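Local coordinates for dihydroneopterin triphosphate diphosphatase (Escherichia coli O157:H7, PDB 5U7F), which probably hydrolyses dihydroneopterin triphosphate to dihydroneopterin monophosphate and pyrophosphate for folate biosynthesis, and also cleaves nucleoside triphosphates, dATP in particular, at residues S11-I16 against W136-A141; L25-R30 against Q37-S42; Q76-F81 against T99-C104. One frame throughout, in Å; residues are numbered along the deposited sequence.

Contact 1. Residues S11-I16 against W136-A141; sequences SILVVI and WSNRQA. With SO4 (sulfate ion), chain B.
L13 and V15, two residues apart on strand 10-18, both turn their side chains to helix 136-147 and share one methyl group there, CB of A141. The short segments run in broadly the same direction, 41° apart, with their axes 9.5 Å from each other. L13 comes first along the strand and does most of the touching. Its CG is anti to the backbone N (chi1 163°), which carries both methyls out toward the helix. L13 CD2 rests against A141 CB at 3.6 Å, the tightest apolar pair here, and the other branch goes to N138: L13 CD1 lies 3.8 Å from N138 OD1, the two side chains crossing at about a right angle. The leucine fork therefore spans one turn of the helix, from N138 to A141. V14 points to the other face of the sheet, where it packs on A53 and V57 of helix 49-61. V15, back on the L13 face, uses a single branch; V15 CG2 meets A141 CB at 3.8 Å. The polar groups of the helix look past the strand for partners: N138 ND2 bonds to S38 OG, and S137 OG to E100 OE1 and S135 OG. At the outer side of the helix W136 NE1 donates to O3 of a sulfate ion at 3.1 Å, a group also held by R97 and E82. No hydrogen bond joins strand and helix directly, so this buried joint is held by van der Waals contact, mostly methyl on methyl, with one leucine branch against the N138 amide, while N138 and S137 tie the helix to the strands flanking 10-18, close to T40 and S135, which probably bind substrate.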
loop_
_atom_site.group_PDB
_atom_site.type_symbol
_atom_site.label_atom_id
_atom_site.label_comp_id
_atom_site.label_asym_id
_atom_site.label_seq_id
_atom_site.Cartn_x
_atom_site.Cartn_y
_atom_site.Cartn_z
ATOM N N SER A 11 6.504 -8.008 2.414
ATOM C CA SER A 11 5.442 -7.020 2.588
ATOM C C SER A 11 4.357 -7.152 1.511
ATOM O O SER A 11 4.485 -7.929 0.552
ATOM C CB SER A 11 6.046 -5.620 2.570
ATOM O OG SER A 11 6.435 -5.257 1.254
ATOM N N ILE A 12 3.288 -6.409 1.723
ATOM C CA ILE A 12 2.189 -6.304 0.791
ATOM C C ILE A 12 1.956 -4.844 0.457
ATOM O O ILE A 12 2.342 -3.936 1.206
ATOM C CB ILE A 12 0.895 -6.976 1.327
ATOM C CG1 ILE A 12 0.457 -6.429 2.681
ATOM C CG2 ILE A 12 1.095 -8.486 1.436
ATOM C CD1 ILE A 12 -0.336 -5.161 2.620
ATOM N N LEU A 13 1.396 -4.631 -0.725
ATOM C CA LEU A 13 0.990 -3.316 -1.203
ATOM C C LEU A 13 -0.460 -3.449 -1.629
ATOM O O LEU A 13 -0.785 -4.384 -2.347
ATOM C CB LEU A 13 1.860 -2.869 -2.381
ATOM C CG LEU A 13 1.344 -1.717 -3.251
ATOM C CD1 LEU A 13 1.656 -0.460 -2.544
ATOM C CD2 LEU A 13 1.995 -1.737 -4.617
ATOM N N VAL A 14 -1.343 -2.571 -1.154
ATOM C CA VAL A 14 -2.738 -2.590 -1.598
ATOM C C VAL A 14 -3.066 -1.268 -2.267
ATOM O O VAL A 14 -3.089 -0.193 -1.640
ATOM C CB VAL A 14 -3.730 -2.850 -0.442
ATOM C CG1 VAL A 14 -5.165 -2.865 -0.990
ATOM C CG2 VAL A 14 -3.413 -4.143 0.267
ATOM N N VAL A 15 -3.261 -1.322 -3.574
ATOM C CA VAL A 15 -3.646 -0.128 -4.295
ATOM C C VAL A 15 -5.143 0.033 -4.171
ATOM O O VAL A 15 -5.935 -0.768 -4.702
ATOM C CB VAL A 15 -3.198 -0.175 -5.774
ATOM C CG1 VAL A 15 -3.556 1.092 -6.456
ATOM C CG2 VAL A 15 -1.685 -0.365 -5.865
ATOM N N ILE A 16 -5.512 1.067 -3.426
ATOM C CA ILE A 16 -6.899 1.462 -3.230
ATOM C C ILE A 16 -7.313 2.550 -4.218
ATOM O O ILE A 16 -6.641 3.560 -4.406
ATOM C CB ILE A 16 -7.143 1.946 -1.780
ATOM C CG1 ILE A 16 -6.869 0.802 -0.813
ATOM C CG2 ILE A 16 -8.587 2.457 -1.597
ATOM C CD1 ILE A 16 -7.067 1.101 0.643
ATOM N N TRP A 136 9.026 3.083 -6.654
ATOM C CA TRP A 136 8.874 2.655 -8.036
ATOM C C TRP A 136 7.894 1.521 -8.153
ATOM O O TRP A 136 7.241 1.427 -9.160
ATOM C CB TRP A 136 10.224 2.283 -8.692
ATOM C CG TRP A 136 10.935 1.066 -8.202
ATOM C CD1 TRP A 136 12.013 1.049 -7.392
ATOM C CD2 TRP A 136 10.675 -0.284 -8.568
ATOM N NE1 TRP A 136 12.440 -0.253 -7.185
ATOM C CE2 TRP A 136 11.633 -1.088 -7.901
ATOM C CE3 TRP A 136 9.714 -0.902 -9.373
ATOM C CZ2 TRP A 136 11.645 -2.464 -8.006
ATOM C CZ3 TRP A 136 9.725 -2.279 -9.483
ATOM C CH2 TRP A 136 10.680 -3.049 -8.792
ATOM N N SER A 137 7.743 0.689 -7.130
ATOM C CA SER A 137 6.839 -0.450 -7.243
ATOM C C SER A 137 5.382 0.032 -7.105
ATOM O O SER A 137 4.496 -0.422 -7.832
ATOM C CB SER A 137 7.162 -1.513 -6.200
ATOM O OG SER A 137 7.076 -0.976 -4.897
ATOM N N ASN A 138 5.156 0.951 -6.175
ATOM C CA ASN A 138 3.846 1.611 -5.998
ATOM C C ASN A 138 3.410 2.301 -7.276
ATOM O O ASN A 138 2.253 2.159 -7.708
ATOM C CB ASN A 138 3.908 2.613 -4.843
ATOM C CG ASN A 138 2.546 2.880 -4.175
ATOM O OD1 ASN A 138 2.513 3.217 -2.971
ATOM N ND2 ASN A 138 1.420 2.750 -4.936
ATOM N N ARG A 139 4.330 3.027 -7.890
ATOM C CA ARG A 139 4.076 3.636 -9.180
ATOM C C ARG A 139 3.663 2.618 -10.218
ATOM O O ARG A 139 2.626 2.774 -10.897
ATOM C CB ARG A 139 5.300 4.368 -9.654
ATOM C CG ARG A 139 5.230 4.847 -11.095
ATOM C CD ARG A 139 6.318 5.865 -11.359
ATOM N NE ARG A 139 7.610 5.210 -11.433
ATOM C CZ ARG A 139 8.641 5.392 -10.613
ATOM N NH1 ARG A 139 8.598 6.238 -9.568
ATOM N NH2 ARG A 139 9.744 4.700 -10.877
ATOM N N GLN A 140 4.465 1.567 -10.337
ATOM C CA GLN A 140 4.213 0.560 -11.362
ATOM C C GLN A 140 2.854 -0.129 -11.143
ATOM O O GLN A 140 2.125 -0.418 -12.095
ATOM C CB GLN A 140 5.343 -0.470 -11.386
ATOM C CG GLN A 140 5.256 -1.448 -12.560
ATOM C CD GLN A 140 6.459 -2.416 -12.657
ATOM O OE1 GLN A 140 6.297 -3.581 -13.016
ATOM N NE2 GLN A 140 7.645 -1.917 -12.372
ATOM N N ALA A 141 2.489 -0.363 -9.889
ATOM C CA ALA A 141 1.236 -1.027 -9.587
ATOM C C ALA A 141 0.058 -0.132 -9.986
ATOM O O ALA A 141 -0.901 -0.613 -10.562
ATOM C CB ALA A 141 1.163 -1.408 -8.116
HETATM S S SO4 B . 16.084 -1.501 -7.056
HETATM O O1 SO4 B . 17.283 -0.692 -7.284
HETATM O O2 SO4 B . 16.484 -2.803 -6.540
HETATM O O3 SO4 B . 15.253 -0.812 -6.067
HETATM O O4 SO4 B . 15.359 -1.661 -8.311
#

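Contact 2. Residues L25-R30 against Q37-S42; sequences LMLQRR and QSVTGS. With CO (cobalt (II) ion), chain F; SO4 (sulfate ion), chain C.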
loop_
_atom_site.group_PDB
_atom_site.type_symbol
_atom_site.label_atom_id
_atom_site.label_comp_id
_atom_site.label_asym_id
_atom_site.label_seq_id
_atom_site.Cartn_x
_atom_site.Cartn_y
_atom_site.Cartn_z
ATOM N N LEU A 25 -6.192 6.607 -3.822
ATOM C CA LEU A 25 -6.011 7.071 -2.472
ATOM C C LEU A 25 -4.544 7.023 -2.092
ATOM O O LEU A 25 -3.941 5.957 -2.116
ATOM C CB LEU A 25 -6.841 6.207 -1.526
ATOM C CG LEU A 25 -6.594 6.468 -0.041
ATOM C CD1 LEU A 25 -7.024 7.877 0.352
ATOM C CD2 LEU A 25 -7.233 5.431 0.831
ATOM N N MET A 26 -3.983 8.176 -1.755
ATOM C CA MET A 26 -2.571 8.250 -1.389
ATOM C C MET A 26 -2.430 8.815 0.006
ATOM O O MET A 26 -3.149 9.762 0.395
ATOM C CB MET A 26 -1.832 9.084 -2.407
ATOM C CG MET A 26 -1.887 8.500 -3.798
ATOM S SD MET A 26 -1.084 6.867 -3.937
ATOM C CE MET A 26 0.584 7.368 -3.593
ATOM N N LEU A 27 -1.485 8.240 0.748
ATOM C CA LEU A 27 -1.358 8.468 2.170
ATOM C C LEU A 27 0.051 8.966 2.464
ATOM O O LEU A 27 1.010 8.431 1.953
ATOM C CB LEU A 27 -1.654 7.185 2.942
ATOM C CG LEU A 27 -2.968 6.465 2.654
ATOM C CD1 LEU A 27 -2.956 5.066 3.197
ATOM C CD2 LEU A 27 -4.074 7.236 3.293
ATOM N N GLN A 28 0.138 9.996 3.288
ATOM C CA GLN A 28 1.399 10.675 3.634
ATOM C C GLN A 28 2.103 9.996 4.804
ATOM O O GLN A 28 1.557 9.933 5.891
ATOM C CB GLN A 28 1.111 12.130 3.984
ATOM C CG GLN A 28 2.380 12.928 4.209
ATOM C CD GLN A 28 2.074 14.376 4.520
ATOM O OE1 GLN A 28 1.040 14.688 5.101
ATOM N NE2 GLN A 28 2.986 15.260 4.150
ATOM N N ARG A 29 3.314 9.471 4.610
ATOM C CA ARG A 29 3.956 8.742 5.705
ATOM C C ARG A 29 4.397 9.635 6.865
ATOM O O ARG A 29 4.658 10.831 6.684
ATOM C CB ARG A 29 5.175 7.961 5.215
ATOM C CG ARG A 29 4.814 6.787 4.359
ATOM C CD ARG A 29 6.051 5.904 4.127
ATOM N NE ARG A 29 6.538 5.322 5.377
ATOM C CZ ARG A 29 5.970 4.283 5.989
ATOM N NH1 ARG A 29 4.890 3.704 5.470
ATOM N NH2 ARG A 29 6.476 3.814 7.127
ATOM N N ARG A 30 4.439 9.040 8.056
ATOM C CA ARG A 30 4.851 9.769 9.262
ATOM C C ARG A 30 6.370 9.808 9.439
ATOM O O ARG A 30 6.910 10.794 9.946
ATOM C CB ARG A 30 4.221 9.142 10.496
ATOM C CG ARG A 30 2.720 9.452 10.722
ATOM C CD ARG A 30 2.330 9.148 12.175
ATOM N NE ARG A 30 3.389 9.721 12.995
ATOM C CZ ARG A 30 3.387 10.942 13.515
ATOM N NH1 ARG A 30 2.319 11.733 13.396
ATOM N NH2 ARG A 30 4.462 11.361 14.180
ATOM N N GLN A 37 2.010 7.220 -0.452
ATOM C CA GLN A 37 1.912 5.809 -0.866
ATOM C C GLN A 37 0.516 5.272 -0.738
ATOM O O GLN A 37 -0.318 5.841 -0.015
ATOM C CB GLN A 37 2.835 4.961 -0.010
ATOM C CG GLN A 37 2.585 5.124 1.460
ATOM C CD GLN A 37 3.159 4.033 2.332
ATOM O OE1 GLN A 37 2.905 3.994 3.550
ATOM N NE2 GLN A 37 3.980 3.166 1.742
ATOM N N SER A 38 0.248 4.162 -1.422
ATOM C CA SER A 38 -0.897 3.326 -1.116
ATOM C C SER A 38 -0.613 2.557 0.202
ATOM O O SER A 38 0.414 2.796 0.874
ATOM C CB SER A 38 -1.183 2.359 -2.294
ATOM O OG SER A 38 -1.071 3.030 -3.547
ATOM N N VAL A 39 -1.533 1.700 0.625
ATOM C CA VAL A 39 -1.334 0.929 1.851
ATOM C C VAL A 39 -0.206 -0.108 1.674
ATOM O O VAL A 39 -0.227 -0.869 0.726
ATOM C CB VAL A 39 -2.637 0.247 2.267
ATOM C CG1 VAL A 39 -2.421 -0.793 3.337
ATOM C CG2 VAL A 39 -3.629 1.297 2.763
ATOM N N THR A 40 0.794 -0.095 2.558
ATOM C CA THR A 40 1.837 -1.142 2.558
ATOM C C THR A 40 1.947 -1.680 3.971
ATOM O O THR A 40 1.557 -1.010 4.919
ATOM C CB THR A 40 3.231 -0.651 2.077
ATOM O OG1 THR A 40 3.782 0.277 3.015
ATOM C CG2 THR A 40 3.156 -0.020 0.708
ATOM N N GLY A 41 2.441 -2.905 4.117
ATOM C CA GLY A 41 2.678 -3.442 5.439
ATOM C C GLY A 41 3.424 -4.750 5.382
ATOM O O GLY A 41 3.330 -5.460 4.375
ATOM N N SER A 42 4.156 -5.052 6.454
ATOM C CA SER A 42 4.860 -6.338 6.588
ATOM C C SER A 42 3.905 -7.509 6.784
ATOM O O SER A 42 2.879 -7.390 7.453
ATOM C CB SER A 42 5.842 -6.303 7.768
ATOM O OG SER A 42 6.922 -5.424 7.530
HETATM CO CO CO F . 2.027 0.510 6.216
HETATM S S SO4 C . 3.904 -1.416 8.171
HETATM O O1 SO4 C . 4.930 -1.296 7.122
HETATM O O2 SO4 C . 4.369 -0.672 9.344
HETATM O O3 SO4 C . 2.622 -0.883 7.675
HETATM O O4 SO4 C . 3.737 -2.815 8.551
HETATM O O HOH W 1 -3.902 3.510 -3.252
HETATM O O HOH W 2 4.134 0.373 5.658
HETATM O O HOH W 3 1.357 1.795 4.573
#
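Q37 has the most surface buried here, and it meets strand 23-29 with both backbone and side chain. It forms an antiparallel hydrogen-bonded pair with L27: Q37 N donates to L27 O at 2.9 Å, and L27 N to Q37 O at 2.8 Å. The Q37 side chain leaves with CG between its backbone N and carbonyl carbon (chi1 55°), then runs out extended and crosses R29 at a slant. There R29 NH1 donates to Q37 OE1 at 2.8 Å; the oxygen lies at the edge of the guanidinium, near its plane, but the nitrogen stands above the amide plane, the two planes being 89° apart. OE1 also accepts from H118 and from a cobalt-bound water, and three donors thus fix the amide; its NE2 gives T40 OG1 a weak bond. R29 has a second anchor in a salt bridge from NE to D31. L27 packs alongside V39, L27 CD1 to V39 CG2 at 3.9 Å, and M26 folds back, its CE 3.4 Å from Q37 CA. Farther along, T40 O binds cobalt at 2.0 Å, with two waters and a sulfate oxygen; S42 N holds the same sulfate. This beta hairpin leads into the Nudix box of a Nudix hydrolase: T40 on its second strand, E60 of helix 49-61 and E117 supply the protein ligands of this cobalt, and R29 and T40 probably also bind substrate, as in relatives.

Contact 3. Residues Q76-F81 against T99-C104; sequences QRTVEF and TESWFC
R77 and W102 extend side by side from neighbouring antiparallel strands. The arginine chain, bent at chi2 and chi3, brings its guanidinium to the far end of the indole, where R77 NH1 is 3.4 Å from W102 CZ3; the two planes stand 61° apart, with W102 CH2 over one face of the guanidinium, and R77 CB meets the same ring at CE3. NH1 is also bonded to Q140. V79 crosses the indole at about a right angle, V79 CG1 reaching W102 CZ2 at 4.0 Å. Near its own plane the indole donates from W102 NE1 to E100 OE1 at 2.9 Å, on the anti side of the carboxylate and tilted out of its plane. That oxygen also takes a bond from S137, and two bonds grip OE1 of the buried acid. The E100 chain is extended, its CG trans to the backbone N (chi1 178°), and this carries the carboxylate out to the F81 ring edge, F81 CE2 being 3.8 Å from E100 CD. On the opposite face T78 OG1 and S101 OG share a hydrogen bond at 3.0 Å, while the methyls T78 CG2 and T99 CG2 press together at 3.4 Å, a tight fit. V79 and E100 exchange both backbone bonds, and W102 N donates to R77 O. Strand 72-82 is one edge strand of the sheet; strand 97-107 lies between it and strand 10-18, helix 136-147 covers the F81, E100 and W102 face, and F103 faces helix 49-61.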
loop_
_atom_site.group_PDB
_atom_site.type_symbol
_atom_site.label_atom_id
_atom_site.label_comp_id
_atom_site.label_asym_id
_atom_site.label_seq_id
_atom_site.Cartn_x
_atom_site.Cartn_y
_atom_site.Cartn_z
ATOM N N GLN A 76 -1.471 -10.987 -8.465
ATOM C CA GLN A 76 -0.511 -12.003 -8.901
ATOM C C GLN A 76 0.756 -11.357 -9.453
ATOM O O GLN A 76 1.204 -11.664 -10.562
ATOM C CB GLN A 76 -1.146 -12.947 -9.942
ATOM C CG GLN A 76 -2.242 -13.869 -9.387
ATOM C CD GLN A 76 -2.596 -15.006 -10.356
ATOM O OE1 GLN A 76 -2.024 -15.107 -11.442
ATOM N NE2 GLN A 76 -3.534 -15.864 -9.960
ATOM N N ARG A 77 1.327 -10.457 -8.653
ATOM C CA ARG A 77 2.621 -9.861 -8.931
ATOM C C ARG A 77 3.405 -9.698 -7.632
ATOM O O ARG A 77 2.848 -9.334 -6.590
ATOM C CB ARG A 77 2.460 -8.516 -9.643
ATOM C CG ARG A 77 1.903 -8.675 -11.080
ATOM C CD ARG A 77 2.627 -7.821 -12.113
ATOM N NE ARG A 77 4.076 -7.885 -11.950
ATOM C CZ ARG A 77 4.920 -6.907 -12.266
ATOM N NH1 ARG A 77 4.470 -5.764 -12.774
ATOM N NH2 ARG A 77 6.223 -7.074 -12.073
ATOM N N THR A 78 4.695 -10.003 -7.718
ATOM C CA THR A 78 5.645 -9.841 -6.618
ATOM C C THR A 78 6.904 -9.202 -7.201
ATOM O O THR A 78 7.411 -9.644 -8.244
ATOM C CB THR A 78 6.002 -11.192 -5.952
ATOM O OG1 THR A 78 4.870 -11.718 -5.263
ATOM C CG2 THR A 78 7.115 -11.043 -4.946
ATOM N N VAL A 79 7.410 -8.160 -6.541
ATOM C CA VAL A 79 8.660 -7.528 -6.944
ATOM C C VAL A 79 9.581 -7.466 -5.742
ATOM O O VAL A 79 9.129 -7.651 -4.616
ATOM C CB VAL A 79 8.426 -6.126 -7.499
ATOM C CG1 VAL A 79 7.613 -6.208 -8.797
ATOM C CG2 VAL A 79 7.733 -5.282 -6.442
ATOM N N GLU A 80 10.857 -7.207 -5.996
ATOM C CA GLU A 80 11.867 -7.064 -4.952
ATOM C C GLU A 80 12.619 -5.761 -5.188
ATOM O O GLU A 80 12.969 -5.430 -6.311
ATOM C CB GLU A 80 12.818 -8.249 -4.953
ATOM C CG GLU A 80 13.846 -8.183 -3.839
ATOM C CD GLU A 80 14.941 -9.238 -3.970
ATOM O OE1 GLU A 80 14.622 -10.448 -3.903
ATOM O OE2 GLU A 80 16.126 -8.855 -4.144
ATOM N N PHE A 81 12.819 -4.981 -4.135
ATOM C CA PHE A 81 13.471 -3.704 -4.300
ATOM C C PHE A 81 14.382 -3.424 -3.123
ATOM O O PHE A 81 14.284 -4.063 -2.062
ATOM C CB PHE A 81 12.449 -2.571 -4.484
ATOM C CG PHE A 81 11.424 -2.461 -3.392
ATOM C CD1 PHE A 81 11.693 -1.801 -2.206
ATOM C CD2 PHE A 81 10.147 -2.959 -3.600
ATOM C CE1 PHE A 81 10.705 -1.691 -1.230
ATOM C CE2 PHE A 81 9.192 -2.841 -2.641
ATOM C CZ PHE A 81 9.462 -2.209 -1.471
ATOM N N THR A 99 10.749 -7.766 -0.407
ATOM C CA THR A 99 9.920 -8.437 -1.395
ATOM C C THR A 99 8.445 -8.067 -1.131
ATOM O O THR A 99 7.935 -8.254 -0.029
ATOM C CB THR A 99 10.096 -9.958 -1.341
ATOM O OG1 THR A 99 11.482 -10.291 -1.564
ATOM C CG2 THR A 99 9.264 -10.595 -2.410
ATOM N N GLU A 100 7.769 -7.594 -2.163
ATOM C CA GLU A 100 6.455 -6.982 -2.033
ATOM C C GLU A 100 5.444 -7.642 -2.961
ATOM O O GLU A 100 5.690 -7.699 -4.165
ATOM C CB GLU A 100 6.543 -5.508 -2.390
ATOM C CG GLU A 100 5.246 -4.718 -2.358
ATOM C CD GLU A 100 5.470 -3.265 -2.817
ATOM O OE1 GLU A 100 5.608 -3.014 -4.044
ATOM O OE2 GLU A 100 5.531 -2.370 -1.941
ATOM N N SER A 101 4.321 -8.083 -2.407
ATOM C CA SER A 101 3.215 -8.642 -3.215
ATOM C C SER A 101 2.059 -7.662 -3.361
ATOM O O SER A 101 1.674 -6.996 -2.389
ATOM C CB SER A 101 2.733 -9.966 -2.594
ATOM O OG SER A 101 3.795 -10.894 -2.640
ATOM N N TRP A 102 1.480 -7.599 -4.565
ATOM C CA TRP A 102 0.539 -6.525 -4.900
ATOM C C TRP A 102 -0.900 -7.010 -4.821
ATOM O O TRP A 102 -1.218 -8.111 -5.271
ATOM C CB TRP A 102 0.784 -5.965 -6.320
ATOM C CG TRP A 102 2.064 -5.257 -6.529
ATOM C CD1 TRP A 102 2.999 -4.933 -5.573
ATOM C CD2 TRP A 102 2.595 -4.806 -7.772
ATOM N NE1 TRP A 102 4.054 -4.298 -6.151
ATOM C CE2 TRP A 102 3.834 -4.203 -7.499
ATOM C CE3 TRP A 102 2.147 -4.859 -9.096
ATOM C CZ2 TRP A 102 4.620 -3.636 -8.488
ATOM C CZ3 TRP A 102 2.927 -4.289 -10.077
ATOM C CH2 TRP A 102 4.165 -3.700 -9.769
ATOM N N PHE A 103 -1.754 -6.145 -4.293
ATOM C CA PHE A 103 -3.211 -6.344 -4.264
ATOM C C PHE A 103 -3.911 -5.054 -4.742
ATOM O O PHE A 103 -3.346 -3.947 -4.714
ATOM C CB PHE A 103 -3.687 -6.707 -2.857
ATOM C CG PHE A 103 -3.129 -7.993 -2.331
ATOM C CD1 PHE A 103 -1.844 -8.047 -1.799
ATOM C CD2 PHE A 103 -3.877 -9.153 -2.377
ATOM C CE1 PHE A 103 -1.334 -9.246 -1.324
ATOM C CE2 PHE A 103 -3.365 -10.362 -1.905
ATOM C CZ PHE A 103 -2.114 -10.411 -1.381
ATOM N N CYS A 104 -5.162 -5.196 -5.171
ATOM C CA CYS A 104 -5.945 -4.077 -5.692
ATOM C C CYS A 104 -7.249 -4.071 -4.899
ATOM O O CYS A 104 -7.770 -5.126 -4.557
ATOM C CB CYS A 104 -6.174 -4.237 -7.214
ATOM S SG CYS A 104 -4.729 -4.959 -8.107
HETATM O O HOH W 4 0.018 -10.516 -5.630
HETATM O O HOH W 5 12.289 -12.265 -3.529
#

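How the contacts relate
All three contacts belong to one mixed sheet of the Nudix fold, in which strand 10-18 lies between strands 97-107 and 36-42. Contact 1 is central: its centre is about 7 Å from that of contact 3 and about 9 Å from that of contact 2, whereas the centres of contacts 2 and 3 stand about 15 Å apart. Along the chain, contact 2 closes before contact 3 opens, and both fall between the two segments of contact 1. Probable backbone hydrogen bonds link contact 1 to contact 2 (V14 N to V39 O, 2.8 Å) and to contact 3 (F103 N to L13 O, 2.8 Å). Helix 136-147 packs on the L13 and V15 face of the sheet whose strand 36-42 gives T40 to the cobalt site.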